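Local coordinates for NOL1/NOP2/sun family protein (Enterococcus faecium, PDB 3M4X) that probably methylates ribosomal RNA and carries a PUA-like domain that probably helps it bind RNA, at residues Ala387-Thr392 with Trp425-Leu430; Gly343-Phe348 with Leu372-Phe377. One frame throughout, in Å; residues are numbered along the deposited sequence.

Contact 1 (Ala387-Thr392 with Trp425-Leu430); sequences ALALAT and WVLLVL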
loop_
_atom_site.group_PDB
_atom_site.type_symbol
_atom_site.label_atom_id
_atom_site.label_comp_id
_atom_site.label_asym_id
_atom_site.label_seq_id
_atom_site.Cartn_x
_atom_site.Cartn_y
_atom_site.Cartn_z
ATOM N N ALA A 387 -7.068 9.688 11.919
ATOM C CA ALA A 387 -6.750 8.282 11.680
ATOM C C ALA A 387 -7.786 7.370 12.326
ATOM O O ALA A 387 -8.254 6.404 11.710
ATOM C CB ALA A 387 -5.337 7.946 12.179
ATOM N N LEU A 388 -8.131 7.667 13.577
ATOM C CA LEU A 388 -9.065 6.844 14.332
ATOM C C LEU A 388 -10.443 6.868 13.667
ATOM O O LEU A 388 -11.069 5.821 13.456
ATOM C CB LEU A 388 -9.141 7.330 15.791
ATOM C CG LEU A 388 -10.184 6.662 16.690
ATOM C CD1 LEU A 388 -10.067 5.161 16.646
ATOM C CD2 LEU A 388 -10.061 7.158 18.116
ATOM N N ALA A 389 -10.908 8.065 13.325
ATOM C CA ALA A 389 -12.144 8.205 12.561
ATOM C C ALA A 389 -12.167 7.282 11.340
ATOM O O ALA A 389 -13.124 6.535 11.139
ATOM C CB ALA A 389 -12.355 9.664 12.130
ATOM N N LEU A 390 -11.105 7.335 10.541
ATOM C CA LEU A 390 -11.023 6.573 9.288
ATOM C C LEU A 390 -10.706 5.079 9.448
ATOM O O LEU A 390 -10.761 4.330 8.475
ATOM C CB LEU A 390 -10.026 7.227 8.329
ATOM C CG LEU A 390 -10.682 8.288 7.429
ATOM C CD1 LEU A 390 -11.341 9.398 8.250
ATOM C CD2 LEU A 390 -9.692 8.873 6.443
ATOM N N ALA A 391 -10.403 4.646 10.673
ATOM C CA ALA A 391 -10.219 3.215 10.971
ATOM C C ALA A 391 -11.431 2.615 11.667
ATOM O O ALA A 391 -11.393 1.471 12.123
ATOM C CB ALA A 391 -8.983 3.004 11.826
ATOM N N THR A 392 -12.513 3.380 11.756
ATOM C CA THR A 392 -13.711 2.887 12.421
ATOM C C THR A 392 -14.347 1.839 11.539
ATOM O O THR A 392 -14.540 2.071 10.352
ATOM C CB THR A 392 -14.758 4.002 12.643
ATOM O OG1 THR A 392 -14.179 5.064 13.401
ATOM C CG2 THR A 392 -15.966 3.453 13.392
ATOM N N TRP A 425 -17.428 15.049 21.108
ATOM C CA TRP A 425 -16.745 14.341 20.019
ATOM C C TRP A 425 -17.674 13.409 19.276
ATOM O O TRP A 425 -18.273 12.521 19.868
ATOM C CB TRP A 425 -15.544 13.554 20.545
ATOM C CG TRP A 425 -14.511 14.452 21.076
ATOM C CD1 TRP A 425 -14.171 14.642 22.390
ATOM C CD2 TRP A 425 -13.691 15.339 20.314
ATOM N NE1 TRP A 425 -13.177 15.586 22.484
ATOM C CE2 TRP A 425 -12.865 16.028 21.222
ATOM C CE3 TRP A 425 -13.570 15.610 18.945
ATOM C CZ2 TRP A 425 -11.929 16.970 20.806
ATOM C CZ3 TRP A 425 -12.637 16.543 18.535
ATOM C CH2 TRP A 425 -11.834 17.215 19.461
ATOM N N VAL A 426 -17.805 13.617 17.972
ATOM C CA VAL A 426 -18.708 12.797 17.180
ATOM C C VAL A 426 -18.039 12.393 15.887
ATOM O O VAL A 426 -17.287 13.176 15.300
ATOM C CB VAL A 426 -20.039 13.531 16.874
ATOM C CG1 VAL A 426 -20.829 13.757 18.158
ATOM C CG2 VAL A 426 -19.785 14.856 16.148
ATOM N N LEU A 427 -18.299 11.160 15.463
ATOM C CA LEU A 427 -17.844 10.683 14.165
ATOM C C LEU A 427 -18.825 11.179 13.111
ATOM O O LEU A 427 -19.994 10.813 13.134
ATOM C CB LEU A 427 -17.808 9.147 14.136
ATOM C CG LEU A 427 -17.289 8.518 12.833
ATOM C CD1 LEU A 427 -15.795 8.802 12.651
ATOM C CD2 LEU A 427 -17.580 7.017 12.751
ATOM N N LEU A 428 -18.355 12.013 12.195
ATOM C CA LEU A 428 -19.188 12.436 11.068
ATOM C C LEU A 428 -19.319 11.296 10.063
ATOM O O LEU A 428 -18.325 10.701 9.662
ATOM C CB LEU A 428 -18.603 13.685 10.403
ATOM C CG LEU A 428 -18.292 14.793 11.414
ATOM C CD1 LEU A 428 -17.967 16.107 10.728
ATOM C CD2 LEU A 428 -19.438 14.987 12.383
ATOM N N VAL A 429 -20.551 10.972 9.682
ATOM C CA VAL A 429 -20.802 9.848 8.784
ATOM C C VAL A 429 -21.680 10.274 7.608
ATOM O O VAL A 429 -22.785 10.783 7.802
ATOM C CB VAL A 429 -21.455 8.651 9.520
ATOM C CG1 VAL A 429 -21.792 7.536 8.547
ATOM C CG2 VAL A 429 -20.543 8.126 10.624
ATOM N N LEU A 430 -21.175 10.066 6.393
ATOM C CA LEU A 430 -21.920 10.350 5.167
ATOM C C LEU A 430 -22.510 9.047 4.646
ATOM O O LEU A 430 -21.793 8.183 4.137
ATOM C CB LEU A 430 -20.996 10.976 4.115
ATOM C CG LEU A 430 -21.526 11.441 2.757
ATOM C CD1 LEU A 430 -22.671 12.439 2.894
ATOM C CD2 LEU A 430 -20.378 12.062 1.974
#
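With its CG swung away from the backbone N (chi1 -178°), Leu427 sends both methyl groups to the C-terminal end of helix 386-390, while Thr392 (chi1 -57°) places CG2 opposite its own N and OG1 beside it. This is a helix end docked on a strand of the PUA-like domain: strand 426-430 belongs to the domain's mixed sheet, and the helix follows a four-stranded antiparallel sheet in the chain. The backbones come nearest at Ala389 and Leu427, whose CA atoms are 6.4 Å apart.

The two branches of Leu427 divide the work. CD1 rests alongside Ala389, 3.6 Å from its CB, so the small methyl lets the strand side chain come close to the helix backbone. CD2 meets Thr392 tip to tip, 4.0 Å from CG2. Of the 117 Å² buried between the segments, Leu427 supplies 68 Å², the largest share. Ile395, Ile398 and Pro434 also touch Leu427, and Phe437 lies on Ala389, so further apolar groups pack against both residues.

Two bonds of i to i-3 spacing follow here: Ala391 N reaches Leu388 O (3.1 Å) and Thr392 N reaches Ala389 O. The buried Thr392 hydroxyl turns back to the same two carbonyls, and its single proton could serve either: OG1 lies 3.2 Å from Leu388 O and 2.9 Å from Ala389 O.

Contact 2 (Gly343-Phe348 with Leu372-Phe377); sequences GRLLVF and LHLGDF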
loop_
_atom_site.group_PDB
_atom_site.type_symbol
_atom_site.label_atom_id
_atom_site.label_comp_id
_atom_site.label_asym_id
_atom_site.label_seq_id
_atom_site.Cartn_x
_atom_site.Cartn_y
_atom_site.Cartn_z
ATOM N N GLY A 343 -3.619 -3.027 20.860
ATOM C CA GLY A 343 -2.170 -3.026 20.972
ATOM C C GLY A 343 -1.696 -2.210 22.160
ATOM O O GLY A 343 -2.499 -1.827 23.007
ATOM N N ARG A 344 -0.397 -1.933 22.220
ATOM C CA ARG A 344 0.170 -1.171 23.332
ATOM C C ARG A 344 -0.013 0.326 23.124
ATOM O O ARG A 344 0.108 0.815 22.009
ATOM C CB ARG A 344 1.662 -1.476 23.487
ATOM C CG ARG A 344 2.037 -2.905 23.165
ATOM C CD ARG A 344 3.263 -3.339 23.953
ATOM N NE ARG A 344 4.444 -2.528 23.663
ATOM C CZ ARG A 344 5.412 -2.288 24.543
ATOM N NH1 ARG A 344 5.335 -2.786 25.772
ATOM N NH2 ARG A 344 6.454 -1.540 24.200
ATOM N N LEU A 345 -0.277 1.061 24.198
ATOM C CA LEU A 345 -0.471 2.500 24.071
ATOM C C LEU A 345 0.798 3.270 24.427
ATOM O O LEU A 345 1.274 3.212 25.557
ATOM C CB LEU A 345 -1.651 2.974 24.927
ATOM C CG LEU A 345 -2.995 2.307 24.633
ATOM C CD1 LEU A 345 -3.989 2.599 25.736
ATOM C CD2 LEU A 345 -3.533 2.750 23.286
ATOM N N LEU A 346 1.342 3.989 23.449
ATOM C CA LEU A 346 2.546 4.777 23.661
ATOM C C LEU A 346 2.302 6.232 23.288
ATOM O O LEU A 346 1.450 6.534 22.452
ATOM C CB LEU A 346 3.703 4.225 22.832
ATOM C CG LEU A 346 3.887 2.708 22.760
ATOM C CD1 LEU A 346 5.159 2.382 21.998
ATOM C CD2 LEU A 346 3.922 2.061 24.133
ATOM N N VAL A 347 3.056 7.131 23.908
ATOM C CA VAL A 347 2.971 8.546 23.581
ATOM C C VAL A 347 4.330 9.087 23.121
ATOM O O VAL A 347 5.356 8.816 23.745
ATOM C CB VAL A 347 2.463 9.372 24.784
ATOM C CG1 VAL A 347 2.211 10.816 24.372
ATOM C CG2 VAL A 347 1.190 8.754 25.365
ATOM N N PHE A 348 4.332 9.817 22.009
ATOM C CA PHE A 348 5.501 10.572 21.570
ATOM C C PHE A 348 4.995 11.941 21.139
ATOM O O PHE A 348 4.086 12.022 20.315
ATOM C CB PHE A 348 6.193 9.903 20.373
ATOM C CG PHE A 348 6.226 8.400 20.436
ATOM C CD1 PHE A 348 5.559 7.642 19.485
ATOM C CD2 PHE A 348 6.938 7.743 21.427
ATOM C CE1 PHE A 348 5.591 6.252 19.525
ATOM C CE2 PHE A 348 6.973 6.353 21.477
ATOM C CZ PHE A 348 6.297 5.607 20.526
ATOM N N LEU A 372 -1.713 2.689 15.033
ATOM C CA LEU A 372 -2.877 3.547 14.901
ATOM C C LEU A 372 -2.717 4.791 15.754
ATOM O O LEU A 372 -2.573 4.712 16.978
ATOM C CB LEU A 372 -4.170 2.806 15.265
ATOM C CG LEU A 372 -5.465 3.633 15.123
ATOM C CD1 LEU A 372 -5.728 4.017 13.657
ATOM C CD2 LEU A 372 -6.682 2.911 15.734
ATOM N N HIS A 373 -2.737 5.940 15.092
ATOM C CA HIS A 373 -2.734 7.224 15.772
ATOM C C HIS A 373 -4.124 7.492 16.366
ATOM O O HIS A 373 -5.085 7.719 15.632
ATOM C CB HIS A 373 -2.363 8.318 14.770
ATOM C CG HIS A 373 -2.369 9.693 15.347
ATOM N ND1 HIS A 373 -2.046 9.950 16.663
ATOM C CD2 HIS A 373 -2.652 10.894 14.790
ATOM C CE1 HIS A 373 -2.134 11.247 16.891
ATOM N NE2 HIS A 373 -2.500 11.841 15.768
ATOM N N LEU A 374 -4.229 7.464 17.693
ATOM C CA LEU A 374 -5.527 7.570 18.361
ATOM C C LEU A 374 -5.972 9.019 18.565
ATOM O O LEU A 374 -7.164 9.329 18.476
ATOM C CB LEU A 374 -5.503 6.838 19.704
ATOM C CG LEU A 374 -5.346 5.315 19.634
ATOM C CD1 LEU A 374 -5.139 4.727 21.010
ATOM C CD2 LEU A 374 -6.539 4.661 18.956
ATOM N N GLY A 375 -5.013 9.896 18.848
ATOM C CA GLY A 375 -5.294 11.306 19.040
ATOM C C GLY A 375 -4.146 12.041 19.717
ATOM O O GLY A 375 -3.071 11.471 19.932
ATOM N N ASP A 376 -4.381 13.310 20.047
ATOM C CA ASP A 376 -3.362 14.161 20.651
ATOM C C ASP A 376 -3.833 14.743 21.969
ATOM O O ASP A 376 -4.979 15.178 22.105
ATOM C CB ASP A 376 -2.985 15.316 19.722
ATOM C CG ASP A 376 -2.332 14.842 18.449
ATOM O OD1 ASP A 376 -1.728 13.755 18.484
ATOM O OD2 ASP A 376 -2.421 15.547 17.421
ATOM N N PHE A 377 -2.931 14.757 22.937
ATOM C CA PHE A 377 -3.185 15.439 24.188
ATOM C C PHE A 377 -2.840 16.906 24.014
ATOM O O PHE A 377 -1.876 17.251 23.330
ATOM C CB PHE A 377 -2.330 14.841 25.293
ATOM C CG PHE A 377 -2.639 13.401 25.592
ATOM C CD1 PHE A 377 -1.758 12.397 25.204
ATOM C CD2 PHE A 377 -3.795 13.054 26.281
ATOM C CE1 PHE A 377 -2.022 11.079 25.491
ATOM C CE2 PHE A 377 -4.070 11.736 26.575
ATOM C CZ PHE A 377 -3.185 10.747 26.175
#
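Beside the apolar meetings of Leu345 with Leu374 and Val347 with Phe377, the polar anchor is Asp376 OD1, hydrogen-bonded to His351 ND1. That bond ties strand 372-378 to strand 351-355, which lies between the two segments in a four-stranded antiparallel sheet. The segments are therefore next-but-one strands running the same way, and CA separations of 9.2 Å (Leu345 to Leu374) and 9.0 Å (Val347 to Asp376) are the evidence for an intervening strand. Each binds the middle one through backbone hydrogen bonds, Leu346 with Trp353 and Leu374 with Leu352.

Contact is made over that middle strand. Leu345 and Leu374 cross at about a right angle, and CD2 of Leu345 comes to 3.4 Å from CD1 of Leu374, tighter than ordinary van der Waals spacing. Further along, Val347 sends CG2 to the rim of the Phe377 ring, near its plane and 4.0 Å from CE1; CG2 can do so because it is the methyl beside the backbone N, while CG1 stands anti to it (chi1 -173°).

Leu374 and Phe377 share a face although they are three positions apart, an odd spacing that would put them on opposite faces of a regular strand. The helix-like backbone angles of Leu374 (phi -85°, psi -36°) interrupt the regular strand geometry there. Helix 324-336 covers this face, Trp330 touching both leucines and Gln326 both Val347 and Phe377.

Carbon alone thus meets carbon between the two segments, which implies that dispersion and exclusion of water probably draw their side chains together, while backbone hydrogen bonds run from each to the strand between them.

Contact 2 precedes contact 1 along the chain, and their centres are 16 Å apart on the same side of the chain's centre. They meet directly: Ala387 CB lies 3.5 Å from His373 O, Leu388 CD2 is 3.6 Å from Leu374 O, and Ala391 CB is 3.9 Å from Leu372 CD1. Ser385 OG adds a polar tie, with hydrogen bonds to both His373 O and Leu388 N. Helix 386-390 is therefore shared, packing on strand 372-378 as well as presenting Ala389 to the PUA-like sheet. Contact 2 lies within the four-stranded sheet on which this helix rests, and contact 1 joins the helix to the sheet of the PUA-like domain.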